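Local coordinates for putative metal binding protein RUMGNA_00854 (Ruminococcus gnavus, PDB 3U7Z), which is of unknown function but binds calcium ions in the crystal, consistent with a metal-binding role, at residues A[79-82]-A[83-86]. Numbering follows the deposited sequence.
Sequences NTSA and DQTP. With EDO (1,2-ethanediol), chain J.
A type I beta turn, Ser-81 to Gln-84, with Ala-82 and Asp-83 at its corners in 3-10 conformation, folds the chain back on itself through the carbonyl of Ser-81. Ser-81 O takes two donors from opposite faces of the peptide plane. The backbone N of Gln-84 reaches Ser-81 O at 2.9 Å and closes the turn. From the next residue, Thr-85 OG1 donates to Ser-81 O at 2.7 Å, lying 56° out of that plane. Thr-85 can reach back this far because its OG1 stands beside its own backbone N, anti to the carbonyl carbon (chi1 -61°). Thr-85 OG1 also meets Thr-80 OG1 at 2.6 Å, the two side chains crossing at a slant, so Thr-85 OG1 sits at the corner between Thr-80 OG1 and Ser-81 O. A weaker bond, Thr-85 N to Ala-82 O, continues the turn. Ser-81 OG donates to Asp-83 OD1 at 2.7 Å, coming in from above the carboxylate plane. The carbons of Gln-84 pass close by, with CD 3.4 Å from Ser-81 OG, and a water accepts from Ser-81 N. OD1 of Asp-83 also accepts from Leu-51 N, so an alanine here would probably leave both the serine hydroxyl and that amide without their acceptor and set Ser-81 OG free to turn. An ethanediol, probably from the crystallisation liquor, accepts from Ala-82 N and is also hydrogen-bonded to Leu-51 O and Ile-53 N. Lying between strands 76-77 and 92-99, the turn is tied by backbone hydrogen bonds between Ala-82 and Gly-33 and between Thr-85 and Leu-32, at the start of helix 32-38.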
ATOM      1  N   ASN A  79      -5.731   3.957   9.196  1.00 15.66           N
ATOM      2  CA  ASN A  79      -7.043   4.587   9.084  1.00 16.46           C
ATOM      3  C   ASN A  79      -7.177   5.501   7.905  1.00 16.43           C
ATOM      4  O   ASN A  79      -8.311   5.843   7.520  1.00 22.64           O
ATOM      5  CB  ASN A  79      -7.364   5.368  10.357  1.00 17.90           C
ATOM      6  CG  ASN A  79      -7.454   4.449  11.566  1.00 20.01           C
ATOM      7  OD1 ASN A  79      -8.031   3.334  11.480  1.00 25.97           O
ATOM      8  ND2 ASN A  79      -6.849   4.871  12.670  1.00 25.96           N
ATOM      9  N   THR A  80      -6.043   5.875   7.336  1.00 15.87           N
ATOM     10  CA  THR A  80      -5.949   6.854   6.287  1.00 18.01           C
ATOM     11  C   THR A  80      -5.791   6.157   4.933  1.00 15.01           C
ATOM     12  O   THR A  80      -5.247   5.059   4.836  1.00 15.70           O
ATOM     13  CB  THR A  80      -4.709   7.771   6.510  1.00 16.79           C
ATOM     14  OG1 THR A  80      -3.543   6.979   6.885  1.00 16.39           O
ATOM     15  CG2 THR A  80      -4.985   8.769   7.642  1.00 23.31           C
ATOM     16  N   SER A  81      -6.275   6.790   3.870  1.00 15.53           N
ATOM     17  CA  SER A  81      -5.936   6.355   2.522  1.00 13.19           C
ATOM     18  C   SER A  81      -4.422   6.514   2.326  1.00 13.15           C
ATOM     19  O   SER A  81      -3.725   7.274   3.068  1.00 13.69           O
ATOM     20  CB  SER A  81      -6.653   7.208   1.458  1.00 14.92           C
ATOM     21  OG  SER A  81      -6.314   8.560   1.703  1.00 17.96           O
ATOM     22  N   ALA A  82      -3.894   5.822   1.345  1.00 13.29           N
ATOM     23  CA  ALA A  82      -2.427   5.863   1.127  1.00 14.36           C
ATOM     24  C   ALA A  82      -1.886   7.279   0.917  1.00 14.57           C
ATOM     25  O   ALA A  82      -0.815   7.636   1.390  1.00 15.64           O
ATOM     26  CB  ALA A  82      -2.008   4.951  -0.062  1.00 16.70           C
ATOM     27  N   ASP A  83      -2.626   8.100   0.194  1.00 15.64           N
ATOM     28  CA  ASP A  83      -2.185   9.445  -0.086  1.00 17.36           C
ATOM     29  C   ASP A  83      -2.231  10.393   1.130  1.00 18.04           C
ATOM     30  O   ASP A  83      -1.739  11.507   1.014  1.00 21.62           O
ATOM     31  CB  ASP A  83      -2.922  10.058  -1.286  1.00 18.20           C
ATOM     32  CG  ASP A  83      -4.425  10.012  -1.175  1.00 20.67           C
ATOM     33  OD1 ASP A  83      -5.034   9.088  -0.590  1.00 15.80           O
ATOM     34  OD2 ASP A  83      -5.035  10.890  -1.784  1.00 27.68           O
ATOM     35  N   GLN A  84      -2.800   9.954   2.258  1.00 16.05           N
ATOM     36  CA  GLN A  84      -2.870  10.703   3.492  1.00 18.19           C
ATOM     37  C   GLN A  84      -2.143  10.002   4.669  1.00 18.38           C
ATOM     38  O   GLN A  84      -2.336  10.351   5.821  1.00 19.10           O
ATOM     39  CB  GLN A  84      -4.351  10.879   3.862  1.00 22.16           C
ATOM     40  CG  GLN A  84      -5.115  11.744   2.850  1.00 27.20           C
ATOM     41  CD  GLN A  84      -6.650  11.666   2.947  1.00 31.39           C
ATOM     42  OE1 GLN A  84      -7.214  11.493   4.030  1.00 39.17           O
ATOM     43  NE2 GLN A  84      -7.333  11.817   1.803  1.00 33.45           N
ATOM     44  N   THR A  85      -1.349   8.975   4.361  1.00 15.39           N
ATOM     45  CA  THR A  85      -0.667   8.136   5.371  1.00 14.69           C
ATOM     46  C   THR A  85       0.770   8.649   5.470  1.00 13.05           C
ATOM     47  O   THR A  85       1.531   8.518   4.549  1.00 13.90           O
ATOM     48  CB  THR A  85      -0.695   6.665   4.998  1.00 13.35           C
ATOM     49  OG1 THR A  85      -2.055   6.193   4.906  1.00 14.83           O
ATOM     50  CG2 THR A  85       0.041   5.836   6.037  1.00 15.87           C
ATOM     51  N   PRO A  86       1.105   9.278   6.594  1.00 16.28           N
ATOM     52  CA  PRO A  86       2.454   9.800   6.701  1.00 13.36           C
ATOM     53  C   PRO A  86       3.478   8.692   6.815  1.00 13.59           C
ATOM     54  O   PRO A  86       3.194   7.637   7.418  1.00 15.60           O
ATOM     55  CB  PRO A  86       2.441  10.588   8.002  1.00 16.59           C
ATOM     56  CG  PRO A  86       1.087  10.781   8.372  1.00 19.47           C
ATOM     57  CD  PRO A  86       0.280   9.667   7.735  1.00 15.43           C
TER
HETATM   58  C1  EDO J 145      -6.444   1.491  -0.176  1.00 19.58           C
HETATM   59  O1  EDO J 145      -7.524   1.534  -1.195  1.00 16.50           O
HETATM   60  C2  EDO J 145      -6.307   2.817   0.647  1.00 23.59           C
HETATM   61  O2  EDO J 145      -5.564   3.954   0.027  1.00 14.21           O
HETATM   62  O   HOH W   1      -7.690   9.192   4.586  1.00 32.35           O